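Local coordinates for FAD:protein FMN transferase (Vibrio cholerae, PDB 6NXI), which probably transfers the FMN moiety of FAD onto a threonine hydroxyl of target flavoproteins, releasing AMP, with magnesium as cofactor, at residues P13-T18 / E45-M50; T77-K82 / K158-D163. All blocks are in the same frame, centred on the assembly; numbering follows the deposited sequence. Where two conformers were deposited one is given.

Contact 1: P13-T18 / E45-M50. With FAD (flavin-adenine dinucleotide), chain B.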
# COMPACT_ATOMS: atom_id res chain seq x y z
N PRO A 13 1.73 13.23 -11.74
CA PRO A 13 1.85 13.30 -10.30
C PRO A 13 0.57 12.84 -9.61
O PRO A 13 -0.52 13.17 -10.04
CB PRO A 13 2.02 14.82 -10.06
CG PRO A 13 1.16 15.45 -11.14
CD PRO A 13 1.23 14.49 -12.31
N THR A 14 0.74 12.11 -8.52
CA THR A 14 -0.36 11.75 -7.59
C THR A 14 0.24 11.31 -6.25
O THR A 14 1.26 10.64 -6.25
CB THR A 14 -1.30 10.70 -8.20
OG1 THR A 14 -2.56 10.73 -7.50
CG2 THR A 14 -0.75 9.29 -8.15
N MET A 15 -0.51 11.58 -5.18
CA MET A 15 -0.28 11.01 -3.83
C MET A 15 1.17 11.23 -3.37
O MET A 15 1.71 10.33 -2.69
CB MET A 15 -0.58 9.52 -3.85
CG MET A 15 -2.01 9.21 -4.32
SD MET A 15 -2.34 7.46 -4.32
CE MET A 15 -3.77 7.40 -5.39
N GLY A 16 1.76 12.36 -3.74
CA GLY A 16 3.12 12.70 -3.25
C GLY A 16 4.16 11.97 -4.06
O GLY A 16 5.35 12.00 -3.71
N THR A 17 3.73 11.27 -5.11
CA THR A 17 4.66 10.45 -5.93
C THR A 17 4.30 10.67 -7.41
O THR A 17 3.67 11.69 -7.74
CB THR A 17 4.73 8.99 -5.45
OG1 THR A 17 5.69 8.18 -6.19
CG2 THR A 17 3.40 8.27 -5.44
N THR A 18 4.58 9.67 -8.22
CA THR A 18 4.28 9.69 -9.67
C THR A 18 3.65 8.36 -10.04
O THR A 18 3.87 7.29 -9.40
CB THR A 18 5.51 9.96 -10.55
OG1 THR A 18 6.34 8.83 -10.29
CG2 THR A 18 6.15 11.30 -10.29
N GLU A 45 -9.74 12.32 -7.56
CA GLU A 45 -10.85 11.87 -6.68
C GLU A 45 -10.30 11.01 -5.52
O GLU A 45 -10.78 11.12 -4.42
CB GLU A 45 -11.89 11.13 -7.51
CG GLU A 45 -13.10 10.66 -6.71
CD GLU A 45 -14.17 10.08 -7.64
OE1 GLU A 45 -13.83 9.17 -8.43
OE2 GLU A 45 -15.32 10.61 -7.60
N VAL A 46 -9.41 10.06 -5.80
CA VAL A 46 -8.88 9.21 -4.70
C VAL A 46 -8.24 10.14 -3.66
O VAL A 46 -8.37 9.87 -2.44
CB VAL A 46 -7.87 8.19 -5.24
CG1 VAL A 46 -7.20 7.47 -4.10
CG2 VAL A 46 -8.49 7.17 -6.19
N ASN A 47 -7.49 11.12 -4.13
CA ASN A 47 -6.80 12.07 -3.22
C ASN A 47 -7.84 12.90 -2.44
O ASN A 47 -7.72 13.07 -1.22
CB ASN A 47 -5.82 12.96 -3.97
CG ASN A 47 -4.52 12.27 -4.30
OD1 ASN A 47 -3.62 12.24 -3.44
ND2 ASN A 47 -4.43 11.67 -5.48
N ASP A 48 -8.88 13.37 -3.12
CA ASP A 48 -9.95 14.15 -2.45
C ASP A 48 -10.78 13.30 -1.49
O ASP A 48 -11.47 13.89 -0.63
CB ASP A 48 -10.77 14.86 -3.52
CG ASP A 48 -10.04 16.04 -4.16
OD1 ASP A 48 -9.12 16.58 -3.53
OD2 ASP A 48 -10.42 16.41 -5.26
N GLN A 49 -10.81 11.99 -1.66
CA GLN A 49 -11.51 11.08 -0.73
C GLN A 49 -10.57 10.73 0.43
O GLN A 49 -11.03 10.61 1.56
CB GLN A 49 -11.99 9.87 -1.50
CG GLN A 49 -13.14 10.21 -2.43
CD GLN A 49 -13.50 9.08 -3.34
OE1 GLN A 49 -12.65 8.24 -3.69
NE2 GLN A 49 -14.71 9.20 -3.92
N MET A 50 -9.30 10.44 0.14
CA MET A 50 -8.50 9.62 1.07
C MET A 50 -7.12 10.19 1.40
O MET A 50 -6.39 9.48 2.15
CB MET A 50 -8.40 8.19 0.53
CG MET A 50 -9.81 7.50 0.63
SD MET A 50 -9.82 5.83 -0.04
CE MET A 50 -10.77 5.95 -1.55
PA FAD B . 3.39 1.15 2.76
O1A FAD B . 4.53 0.31 3.20
O2A FAD B . 2.44 0.63 1.76
O5B FAD B . 2.55 1.65 4.02
C5B FAD B . 3.28 2.51 4.93
C4B FAD B . 2.46 3.73 5.30
O4B FAD B . 1.23 3.37 5.97
C3B FAD B . 3.21 4.64 6.27
O3B FAD B . 3.93 5.63 5.53
C2B FAD B . 2.10 5.21 7.15
O2B FAD B . 1.46 6.31 6.52
C1B FAD B . 1.13 4.04 7.23
N9A FAD B . 1.40 3.05 8.26
C8A FAD B . 2.57 2.85 9.00
N7A FAD B . 2.49 1.78 9.75
C5A FAD B . 1.22 1.27 9.56
C6A FAD B . 0.56 0.16 10.12
N6A FAD B . 1.12 -0.71 10.97
N1A FAD B . -0.69 -0.08 9.66
C2A FAD B . -1.25 0.78 8.79
N3A FAD B . -0.71 1.86 8.19
C4A FAD B . 0.54 2.05 8.64
N1 FAD B . 2.61 12.03 0.63
C2 FAD B . 2.92 13.37 0.58
O2 FAD B . 4.07 13.76 0.90
N3 FAD B . 2.03 14.30 0.16
C4 FAD B . 0.75 13.97 -0.22
O4 FAD B . -0.04 14.84 -0.56
C4X FAD B . 0.38 12.59 -0.16
N5 FAD B . -0.85 12.24 -0.51
C5X FAD B . -1.19 10.91 -0.43
C6 FAD B . -2.50 10.52 -0.77
C7 FAD B . -2.92 9.21 -0.73
C7M FAD B . -4.34 8.86 -1.12
C8 FAD B . -1.99 8.22 -0.35
C8M FAD B . -2.39 6.77 -0.27
C9 FAD B . -0.69 8.59 -0.00
C9A FAD B . -0.26 9.92 -0.05
N10 FAD B . 1.03 10.33 0.32
C10 FAD B . 1.39 11.67 0.27
C1' FAD B . 2.06 9.33 0.67
C2' FAD B . 1.93 8.76 2.04
O2' FAD B . 2.13 9.78 3.02
C3' FAD B . 3.00 7.67 2.23
O3' FAD B . 4.31 8.18 2.15
C4' FAD B . 2.95 6.56 1.20
O4' FAD B . 1.60 6.25 0.91
C5' FAD B . 3.76 5.35 1.63
O5' FAD B . 3.49 4.28 0.70
P FAD B . 4.41 2.99 0.73
O1P FAD B . 5.83 3.33 0.81
O2P FAD B . 3.81 2.16 -0.39
O3P FAD B . 4.00 2.47 2.17
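N47 reaches from helix 32-50 to the hairpin turn and meets T14 with its amide nitrogen. N47 ND2 donates to T14 OG1 at 2.9 Å. The hydroxyl lies close to the amide plane, 13° out of it, but the bond is bent, with an N-H...O angle of 136°. With OG1 turned opposite its own backbone N (chi1 -160°), the T14 hydroxyl is placed where the amide meets it. The same ND2 is hydrogen-bonded to L43 O, one turn back on the helix. Two partners therefore hold the amide nitrogen and help fix the rotation of the group. This leaves N47 OD1 turned to the flavin, 3.4 Å from FAD C6.

The side chain of M15 crosses that of N47 obliquely. Its CG passes 3.5 Å from N47 OD1. Beyond CG the chain is extended, which carries the methyl CE to the helix, 3.7 Å from V46 CG1. The side chain also lies against one face of the isoalloxazine: CB is 3.7 Å from FAD C5X, and SD is near the ring carbon C7 and its methyl C7M. The backbone takes part too, with M15 O 3.1 Å from FAD N10. K158 of helix 157-171 and L43 also touch M15.

Residues T14 to T17 form a type I' beta turn joining strands 7-14 and 17-24. M15 and G16 both have positive phi, as this turn requires. The arrangement is a two-residue beta hairpin tip pinned to a helix by an asparagine amide, and together they form part of the isoalloxazine site of the FAD pocket in this ApbE-family enzyme.

Contact 2: T77-K82 / K158-D163. With FAD (flavin-adenine dinucleotide), chain B.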
# COMPACT_ATOMS: atom_id res chain seq x y z
N THR A 77 -14.35 5.28 -0.38
CA THR A 77 -13.70 5.34 0.96
C THR A 77 -14.22 4.16 1.79
O THR A 77 -13.43 3.56 2.55
CB THR A 77 -14.02 6.68 1.65
OG1 THR A 77 -13.55 7.74 0.82
CG2 THR A 77 -13.39 6.75 3.02
N LEU A 78 -15.54 3.92 1.77
CA LEU A 78 -16.11 2.80 2.54
C LEU A 78 -15.41 1.49 2.13
O LEU A 78 -15.01 0.75 3.02
CB LEU A 78 -17.63 2.77 2.31
CG LEU A 78 -18.47 2.02 3.33
CD1 LEU A 78 -18.10 0.54 3.40
CD2 LEU A 78 -18.40 2.66 4.68
N THR A 79 -15.25 1.23 0.83
CA THR A 79 -14.63 -0.01 0.32
C THR A 79 -13.22 -0.12 0.90
O THR A 79 -12.84 -1.23 1.33
CB THR A 79 -14.66 -0.03 -1.21
OG1 THR A 79 -16.05 0.01 -1.57
CG2 THR A 79 -13.97 -1.27 -1.76
N VAL A 80 -12.45 0.97 0.87
CA VAL A 80 -11.04 0.93 1.34
C VAL A 80 -10.97 0.75 2.85
O VAL A 80 -10.22 -0.09 3.34
CB VAL A 80 -10.30 2.18 0.85
CG1 VAL A 80 -8.91 2.24 1.47
CG2 VAL A 80 -10.27 2.22 -0.67
N VAL A 81 -11.85 1.42 3.59
CA VAL A 81 -11.82 1.25 5.07
C VAL A 81 -12.26 -0.17 5.45
O VAL A 81 -11.66 -0.78 6.33
CB VAL A 81 -12.63 2.34 5.81
CG1 VAL A 81 -12.66 2.05 7.30
CG2 VAL A 81 -12.00 3.70 5.56
N LYS A 82 -13.26 -0.72 4.76
CA LYS A 82 -13.71 -2.10 5.04
C LYS A 82 -12.55 -3.09 4.82
O LYS A 82 -12.40 -4.01 5.64
CB LYS A 82 -14.89 -2.45 4.15
CG LYS A 82 -15.56 -3.76 4.50
CD LYS A 82 -16.86 -3.97 3.75
CE LYS A 82 -17.78 -2.76 3.78
NZ LYS A 82 -18.53 -2.60 5.06
N LYS A 158 -3.13 3.75 -2.13
CA LYS A 158 -2.32 3.73 -3.37
C LYS A 158 -2.75 2.53 -4.24
O LYS A 158 -2.98 2.71 -5.44
CB LYS A 158 -0.84 3.68 -3.03
CG LYS A 158 0.10 4.36 -4.00
CD LYS A 158 1.41 4.74 -3.29
CE LYS A 158 2.22 3.51 -2.96
NZ LYS A 158 3.65 3.81 -2.76
N GLY A 159 -2.81 1.33 -3.67
CA GLY A 159 -3.30 0.10 -4.32
C GLY A 159 -4.68 0.34 -4.85
O GLY A 159 -4.99 -0.10 -5.95
N TRP A 160 -5.54 1.01 -4.07
CA TRP A 160 -6.90 1.35 -4.53
C TRP A 160 -6.81 2.18 -5.81
O TRP A 160 -7.56 1.83 -6.78
CB TRP A 160 -7.68 2.10 -3.43
CG TRP A 160 -9.02 2.56 -3.94
CD1 TRP A 160 -9.36 3.84 -4.23
CD2 TRP A 160 -10.20 1.76 -4.18
NE1 TRP A 160 -10.66 3.90 -4.66
CE2 TRP A 160 -11.19 2.64 -4.66
CE3 TRP A 160 -10.52 0.40 -4.07
CZ2 TRP A 160 -12.46 2.19 -5.01
CZ3 TRP A 160 -11.76 -0.05 -4.42
CH2 TRP A 160 -12.72 0.85 -4.91
N GLY A 161 -5.97 3.23 -5.85
CA GLY A 161 -5.86 4.08 -7.07
C GLY A 161 -5.42 3.21 -8.27
O GLY A 161 -5.96 3.36 -9.37
N VAL A 162 -4.51 2.26 -8.04
CA VAL A 162 -4.03 1.35 -9.10
C VAL A 162 -5.21 0.54 -9.64
O VAL A 162 -5.42 0.51 -10.87
CB VAL A 162 -2.90 0.44 -8.63
CG1 VAL A 162 -2.65 -0.68 -9.64
CG2 VAL A 162 -1.64 1.25 -8.33
N ASP A 163 -6.05 0.02 -8.73
CA ASP A 163 -7.23 -0.77 -9.15
C ASP A 163 -8.20 0.11 -9.90
O ASP A 163 -8.82 -0.37 -10.89
CB ASP A 163 -7.88 -1.42 -7.93
CG ASP A 163 -7.12 -2.56 -7.30
OD1 ASP A 163 -6.30 -3.22 -8.00
OD2 ASP A 163 -7.38 -2.83 -6.13
PA FAD B . 3.39 1.15 2.76
O1A FAD B . 4.53 0.31 3.20
O2A FAD B . 2.44 0.63 1.76
O5B FAD B . 2.55 1.65 4.02
C5B FAD B . 3.28 2.51 4.93
C4B FAD B . 2.46 3.73 5.30
O4B FAD B . 1.23 3.37 5.97
C3B FAD B . 3.21 4.64 6.27
O3B FAD B . 3.93 5.63 5.53
C2B FAD B . 2.10 5.21 7.15
O2B FAD B . 1.46 6.31 6.52
C1B FAD B . 1.13 4.04 7.23
N9A FAD B . 1.40 3.05 8.26
C8A FAD B . 2.57 2.85 9.00
N7A FAD B . 2.49 1.78 9.75
C5A FAD B . 1.22 1.27 9.56
C6A FAD B . 0.56 0.16 10.12
N6A FAD B . 1.12 -0.71 10.97
N1A FAD B . -0.69 -0.08 9.66
C2A FAD B . -1.25 0.78 8.79
N3A FAD B . -0.71 1.86 8.19
C4A FAD B . 0.54 2.05 8.64
N1 FAD B . 2.61 12.03 0.63
C2 FAD B . 2.92 13.37 0.58
O2 FAD B . 4.07 13.76 0.90
N3 FAD B . 2.03 14.30 0.16
C4 FAD B . 0.75 13.97 -0.22
O4 FAD B . -0.04 14.84 -0.56
C4X FAD B . 0.38 12.59 -0.16
N5 FAD B . -0.85 12.24 -0.51
C5X FAD B . -1.19 10.91 -0.43
C6 FAD B . -2.50 10.52 -0.77
C7 FAD B . -2.92 9.21 -0.73
C7M FAD B . -4.34 8.86 -1.12
C8 FAD B . -1.99 8.22 -0.35
C8M FAD B . -2.39 6.77 -0.27
C9 FAD B . -0.69 8.59 -0.00
C9A FAD B . -0.26 9.92 -0.05
N10 FAD B . 1.03 10.33 0.32
C10 FAD B . 1.39 11.67 0.27
C1' FAD B . 2.06 9.33 0.67
C2' FAD B . 1.93 8.76 2.04
O2' FAD B . 2.13 9.78 3.02
C3' FAD B . 3.00 7.67 2.23
O3' FAD B . 4.31 8.18 2.15
C4' FAD B . 2.95 6.56 1.20
O4' FAD B . 1.60 6.25 0.91
C5' FAD B . 3.76 5.35 1.63
O5' FAD B . 3.49 4.28 0.70
P FAD B . 4.41 2.99 0.73
O1P FAD B . 5.83 3.33 0.81
O2P FAD B . 3.81 2.16 -0.39
O3P FAD B . 4.00 2.47 2.17
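V80 on helix 75-90 sets one methyl over the indole of W160 on helix 157-171. V80 CG2 lies 3.7 Å from the centroid of the five-membered ring, only 24° off the ring normal. This is a CH-pi contact over the face. The methyl is shifted toward the rim and is about equally close to the ring carbons CG and CD2 of W160, 3.5 Å from W160 CG. The indole is carried across to the other helix because its CG is anti to the backbone N (chi1 175°). This is the tight part of the interface, and V80 is buried.

The other part is looser and lies nearer solvent. T79 CG2 comes within 3.7 Å of W160 CZ3, on the six-membered ring. This methyl is neither squarely over the ring nor in its plane. As whole side chains, T79 and W160 cross at about a right angle. T79 and W160 are both partly exposed. The polar end of T79 takes no part here: its OG1 is hydrogen-bonded to T75 O on its own helix.

The partners are thus apolar, and V80 and W160 have the nearest CA atoms of the two segments, 7.2 Å apart. K158, two residues before W160, leads to the ligand instead. In one of its two deposited conformers, its NZ donates to FAD O2P at 2.9 Å and is also hydrogen-bonded to G182 O.

M50 of helix 32-50 and M266 of helix 265-278 both touch V80 and W160. The pair therefore sits where helices 75-90 and 157-171 meet two further helices, while V81 on helix 75-90 packs on strand 135-138.

Contact 1 joins a hairpin tip to helix 32-50, and all its touching residues are buried; contact 2 joins two helices and is only partly buried. Their chemistry follows their places. Contact 1 combines an amide-hydroxyl bond with methionine packing, and M15 and N47 face the flavin. Contact 2 depends on methyl-to-indole packing and meets FAD through a lysine at its phosphate, farther along the cofactor. The two contacts touch each other through helix 32-50: M50 SD is 3.7 Å from V80 CG2, and M50 CE is 3.7 Å from W160 CD1. Helices 32-50, 75-90 and 157-171 thus pack as one group, with the isoalloxazine held beside it.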